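Local coordinates for probable tagatose 6-phosphate kinase (Sinorhizobium meliloti, PDB 3TXV), which probably acts in carbohydrate metabolism, perhaps as a tagatose-6-phosphate kinase, and belongs to the GatZ/KbaZ-like family named after a tagatose-bisphosphate aldolase subunit, at residues A[32-37]-A[73-78]; A[261-266]-A[285-290]. One frame throughout, in Å; residues are numbered along the deposited sequence.

Interaction 1 (A[32-37]-A[73-78]); sequences LVIEAA and RFVGAI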
loop_
_atom_site.group_PDB
_atom_site.type_symbol
_atom_site.label_atom_id
_atom_site.label_comp_id
_atom_site.label_asym_id
_atom_site.label_seq_id
_atom_site.Cartn_x
_atom_site.Cartn_y
_atom_site.Cartn_z
ATOM N N LEU A 32 9.551 4.368 -8.024
ATOM C CA LEU A 32 9.931 5.617 -7.391
ATOM C C LEU A 32 9.403 5.762 -5.983
ATOM O O LEU A 32 10.068 6.365 -5.151
ATOM C CB LEU A 32 9.526 6.813 -8.211
ATOM C CG LEU A 32 10.353 7.006 -9.469
ATOM C CD1 LEU A 32 9.565 7.874 -10.462
ATOM C CD2 LEU A 32 11.717 7.628 -9.152
ATOM N N VAL A 33 8.217 5.231 -5.693
ATOM C CA VAL A 33 7.749 5.245 -4.306
ATOM C C VAL A 33 8.654 4.333 -3.446
ATOM O O VAL A 33 9.039 4.692 -2.344
ATOM C CB VAL A 33 6.241 4.857 -4.142
ATOM C CG1 VAL A 33 5.845 4.776 -2.644
ATOM C CG2 VAL A 33 5.350 5.827 -4.861
ATOM N N ILE A 34 9.027 3.173 -3.956
ATOM C CA ILE A 34 9.891 2.326 -3.167
ATOM C C ILE A 34 11.235 3.041 -2.870
ATOM O O ILE A 34 11.621 3.172 -1.690
ATOM C CB ILE A 34 10.069 0.939 -3.820
ATOM C CG1 ILE A 34 8.790 0.122 -3.636
ATOM C CG2 ILE A 34 11.229 0.182 -3.183
ATOM C CD1 ILE A 34 8.443 -0.705 -4.842
ATOM N N GLU A 35 11.910 3.513 -3.932
ATOM C CA GLU A 35 13.148 4.294 -3.843
ATOM C C GLU A 35 12.989 5.391 -2.816
ATOM O O GLU A 35 13.848 5.575 -1.962
ATOM C CB GLU A 35 13.471 4.889 -5.210
ATOM C CG GLU A 35 14.734 5.805 -5.333
ATOM C CD GLU A 35 15.125 6.018 -6.812
ATOM O OE1 GLU A 35 14.503 5.376 -7.708
ATOM O OE2 GLU A 35 16.056 6.797 -7.096
ATOM N N ALA A 36 11.871 6.101 -2.886
ATOM C CA ALA A 36 11.594 7.197 -1.968
ATOM C C ALA A 36 11.352 6.735 -0.534
ATOM O O ALA A 36 11.786 7.373 0.425
ATOM C CB ALA A 36 10.419 7.990 -2.472
ATOM N N ALA A 37 10.658 5.621 -0.390
ATOM C CA ALA A 37 10.452 5.030 0.918
ATOM C C ALA A 37 11.767 4.628 1.496
ATOM O O ALA A 37 12.037 4.898 2.647
ATOM C CB ALA A 37 9.515 3.835 0.853
ATOM N N ARG A 73 13.380 -9.342 -5.947
ATOM C CA ARG A 73 14.586 -8.960 -6.629
ATOM C C ARG A 73 14.365 -7.598 -7.271
ATOM O O ARG A 73 15.278 -6.779 -7.340
ATOM C CB ARG A 73 14.952 -10.027 -7.666
ATOM N N PHE A 74 13.146 -7.377 -7.751
ATOM C CA PHE A 74 12.655 -6.046 -8.105
ATOM C C PHE A 74 12.996 -4.997 -7.025
ATOM O O PHE A 74 13.728 -4.046 -7.284
ATOM C CB PHE A 74 11.140 -6.142 -8.330
ATOM C CG PHE A 74 10.465 -4.823 -8.612
ATOM C CD1 PHE A 74 10.531 -4.251 -9.880
ATOM C CD2 PHE A 74 9.733 -4.183 -7.614
ATOM C CE1 PHE A 74 9.919 -3.050 -10.133
ATOM C CE2 PHE A 74 9.115 -2.982 -7.862
ATOM C CZ PHE A 74 9.194 -2.409 -9.115
ATOM N N VAL A 75 12.469 -5.183 -5.820
ATOM C CA VAL A 75 12.817 -4.343 -4.681
ATOM C C VAL A 75 14.355 -4.321 -4.421
ATOM O O VAL A 75 14.937 -3.275 -4.094
ATOM C CB VAL A 75 12.019 -4.765 -3.405
ATOM C CG1 VAL A 75 12.381 -3.912 -2.213
ATOM C CG2 VAL A 75 10.534 -4.637 -3.626
ATOM N N GLY A 76 15.025 -5.453 -4.556
ATOM C CA GLY A 76 16.467 -5.453 -4.363
ATOM C C GLY A 76 17.268 -4.606 -5.367
ATOM O O GLY A 76 18.319 -4.028 -5.032
ATOM N N ALA A 77 16.765 -4.533 -6.595
ATOM C CA ALA A 77 17.426 -3.802 -7.661
ATOM C C ALA A 77 17.516 -2.295 -7.344
ATOM O O ALA A 77 18.561 -1.642 -7.543
ATOM C CB ALA A 77 16.692 -4.046 -8.966
ATOM N N ILE A 78 16.396 -1.781 -6.845
ATOM C CA ILE A 78 16.216 -0.411 -6.379
ATOM C C ILE A 78 17.227 -0.113 -5.255
ATOM O O ILE A 78 17.934 0.900 -5.287
ATOM C CB ILE A 78 14.740 -0.238 -5.902
ATOM C CG1 ILE A 78 13.799 -0.411 -7.075
ATOM C CG2 ILE A 78 14.479 1.091 -5.280
ATOM C CD1 ILE A 78 12.377 -0.488 -6.660
#
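E35 sends OE2 into a salt bridge with K408 of helix 407-424, while the root of the same side chain rests on I78 of helix 68-81. CG2 of I78 lies 3.8 Å from E35 CA and 3.9 Å from E35 CB, so the second helix meets the backbone and aliphatic base of the glutamate, and the carboxylate is engaged by another helix. This divided role illustrates how an outer helix of a TIM barrel serves two neighbours at once. Helices 31-43 and 68-81, which follow the first and second barrel strands, cross here at -57°, with the axes of the two segments 10.0 Å apart at their closest.

I34 points from helix 31-43 toward the other helix. Its CG1 stands beside the backbone N (chi1 -74°), which sets CG2 anti to that nitrogen, facing I78. The closest pair is I34 CG2 and I78 CD1 at 3.7 Å; these two isoleucines meet at about a right angle, while I34 CG2 touches V75 CG1 more loosely at 4.4 Å. The other branch ends at the aromatic ring, where I34 CD1 reaches F74 CE2 at 3.8 Å, approaching the edge near the ring plane. I78 CD1 lies over one face of that ring, toward its rim, one helical turn along from F74. M38 extends the apolar patch against V75 and I78.

Replacing I78 by an alanine is likely to open a gap beside I34 CG2 and deprive the F74 ring of a methyl neighbour. With no hydrogen bond joining the two segments, their attachment rests on apolar packing of I34, F74, V75 and I78 with the base of E35, whose polar anchor lies on a third helix.

Interaction 2 (A[261-266]-A[285-290]); sequences VFEAHS and ILKVGP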
loop_
_atom_site.group_PDB
_atom_site.type_symbol
_atom_site.label_atom_id
_atom_site.label_comp_id
_atom_site.label_asym_id
_atom_site.label_seq_id
_atom_site.Cartn_x
_atom_site.Cartn_y
_atom_site.Cartn_z
ATOM N N VAL A 261 -0.346 -5.442 18.435
ATOM C CA VAL A 261 -0.782 -4.080 18.129
ATOM C C VAL A 261 -1.897 -4.150 17.096
ATOM O O VAL A 261 -2.163 -5.219 16.557
ATOM C CB VAL A 261 0.385 -3.253 17.574
ATOM C CG1 VAL A 261 1.553 -3.262 18.553
ATOM C CG2 VAL A 261 0.835 -3.812 16.246
ATOM N N PHE A 262 -2.534 -3.019 16.800
ATOM C CA PHE A 262 -3.414 -2.940 15.619
ATOM C C PHE A 262 -2.738 -2.480 14.317
ATOM O O PHE A 262 -2.020 -1.490 14.306
ATOM C CB PHE A 262 -4.613 -2.058 15.894
ATOM C CG PHE A 262 -5.535 -2.617 16.917
ATOM C CD1 PHE A 262 -5.769 -3.985 16.982
ATOM C CD2 PHE A 262 -6.202 -1.772 17.806
ATOM C CE1 PHE A 262 -6.645 -4.508 17.935
ATOM C CE2 PHE A 262 -7.061 -2.274 18.754
ATOM C CZ PHE A 262 -7.287 -3.641 18.820
ATOM N N GLU A 263 -2.972 -3.217 13.235
ATOM C CA GLU A 263 -2.745 -2.717 11.893
ATOM C C GLU A 263 -3.957 -1.946 11.435
ATOM O O GLU A 263 -5.119 -2.406 11.576
ATOM C CB GLU A 263 -2.533 -3.862 10.932
ATOM C CG GLU A 263 -2.233 -3.425 9.528
ATOM C CD GLU A 263 -1.461 -4.469 8.727
ATOM O OE1 GLU A 263 -0.380 -4.926 9.187
ATOM O OE2 GLU A 263 -1.938 -4.815 7.617
ATOM N N ALA A 264 -3.696 -0.761 10.892
ATOM C CA ALA A 264 -4.773 0.044 10.309
ATOM C C ALA A 264 -4.574 0.292 8.809
ATOM O O ALA A 264 -3.489 0.681 8.360
ATOM C CB ALA A 264 -4.970 1.338 11.085
ATOM N N HIS A 265 -5.621 0.023 8.037
ATOM C CA HIS A 265 -5.575 0.258 6.594
ATOM C C HIS A 265 -6.270 1.576 6.286
ATOM O O HIS A 265 -7.130 2.010 7.038
ATOM C CB HIS A 265 -6.257 -0.884 5.823
ATOM C CG HIS A 265 -5.528 -2.198 5.882
ATOM N ND1 HIS A 265 -5.763 -3.219 4.978
ATOM C CD2 HIS A 265 -4.564 -2.655 6.723
ATOM C CE1 HIS A 265 -4.981 -4.246 5.269
ATOM N NE2 HIS A 265 -4.250 -3.933 6.327
ATOM N N SER A 266 -5.890 2.200 5.179
ATOM C CA SER A 266 -6.528 3.432 4.691
ATOM C C SER A 266 -6.250 4.640 5.579
ATOM O O SER A 266 -7.128 5.480 5.819
ATOM C CB SER A 266 -8.054 3.253 4.457
ATOM O OG SER A 266 -8.364 1.927 4.084
ATOM N N ILE A 285 0.619 -0.086 13.203
ATOM C CA ILE A 285 1.043 -0.354 11.842
ATOM C C ILE A 285 0.061 0.368 10.964
ATOM O O ILE A 285 -1.160 0.148 11.066
ATOM C CB ILE A 285 1.025 -1.826 11.495
ATOM C CG1 ILE A 285 2.111 -2.570 12.285
ATOM C CG2 ILE A 285 1.195 -1.978 10.019
ATOM C CD1 ILE A 285 1.786 -3.979 12.529
ATOM N N LEU A 286 0.620 1.236 10.123
ATOM C CA LEU A 286 -0.098 2.193 9.312
ATOM C C LEU A 286 0.127 1.860 7.868
ATOM O O LEU A 286 1.212 2.076 7.348
ATOM C CB LEU A 286 0.468 3.586 9.579
ATOM C CG LEU A 286 0.275 4.082 11.004
ATOM C CD1 LEU A 286 1.330 5.101 11.336
ATOM C CD2 LEU A 286 -1.148 4.655 11.172
ATOM N N LYS A 287 -0.888 1.430 7.169
ATOM C CA LYS A 287 -0.698 1.140 5.781
ATOM C C LYS A 287 -1.041 2.316 4.911
ATOM O O LYS A 287 -2.123 2.838 4.961
ATOM C CB LYS A 287 -1.587 -0.015 5.394
ATOM C CG LYS A 287 -1.152 -1.325 5.927
ATOM C CD LYS A 287 -1.766 -2.448 5.151
ATOM C CE LYS A 287 -0.737 -3.318 4.520
ATOM N NZ LYS A 287 -0.926 -4.725 4.836
ATOM N N VAL A 288 -0.094 2.764 4.125
ATOM C CA VAL A 288 -0.377 3.799 3.200
ATOM C C VAL A 288 0.046 3.246 1.901
ATOM O O VAL A 288 1.014 2.583 1.828
ATOM C CB VAL A 288 0.424 4.997 3.527
ATOM C CG1 VAL A 288 1.830 4.650 3.591
ATOM C CG2 VAL A 288 0.154 6.094 2.581
ATOM N N GLY A 289 -0.727 3.520 0.871
ATOM C CA GLY A 289 -0.373 3.243 -0.492
ATOM C C GLY A 289 -0.753 4.352 -1.431
ATOM O O GLY A 289 0.063 4.993 -2.010
ATOM N N PRO A 290 -2.039 4.568 -1.553
ATOM C CA PRO A 290 -2.639 5.466 -2.506
ATOM C C PRO A 290 -2.207 6.874 -2.300
ATOM O O PRO A 290 -1.967 7.604 -3.206
ATOM C CB PRO A 290 -4.094 5.291 -2.205
ATOM C CG PRO A 290 -4.201 3.900 -1.838
ATOM C CD PRO A 290 -2.902 3.414 -1.356
#
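A chi1 of -178° swings E263 CG away from the backbone N and the chain runs on extended, whereas K287 has CG beside its own N (chi1 -72°), and bends at chi3 and chi4 turn its ammonium group onto the E263 carboxylate. They project from the seventh and eighth strands of a TIM barrel, the ends of a right-handed beta-alpha-beta unit whose crossover is helix 272-280.

Three backbone hydrogen bonds join the parallel strands. I285 N donates to F262 O, I285 O accepts from A264 N at 2.7 Å, and A264 O takes K287 N at 3.0 Å. E263 and I285 share one face of the sheet, with the glutamate OE1 over I285 CG2, while V261 CG2 packs on I285 CD1 at 3.8 Å.

Two donors grip E263 OE2. It accepts through its anti lone pair from H265 NE2 at 2.8 Å, close to the imidazole plane; K287 NZ forms a salt bridge of 3.0 Å to E263 OE2 from above the carboxylate plane. K127 pairs with E263 OE1 and D94 with K287 NZ, so the buried E263 and K287 each have a further charged partner. H265 lies near H95 and E178, a grouping that might form a metal site, though no metal is present. The lysine chain runs alongside the imidazole, placing K287 CD over one ring face, 3.4 Å from the H265 centroid in a CH-pi contact.

Overall arrangement
Interactions 1 and 2 sample two layers of one TIM barrel, with centres about 20 Å apart and nearest atoms about 6 Å apart. The pair 32-37 and 73-78 belongs to the outer helical layer, is only partly buried, and joins its helices through apolar side chains. The pair 261-266 and 285-290 is deeply buried in the barrel wall, where backbone hydrogen bonds set the strand register and charged groups are satisfied by one another. The two share no helix or strand, yet helix 407-424 reaches both regions: K408 meets E35, and Y422 packs on L286 and V288. Apolar packing prevails in the helical layer, backbone bonds and charge pairing in the barrel wall.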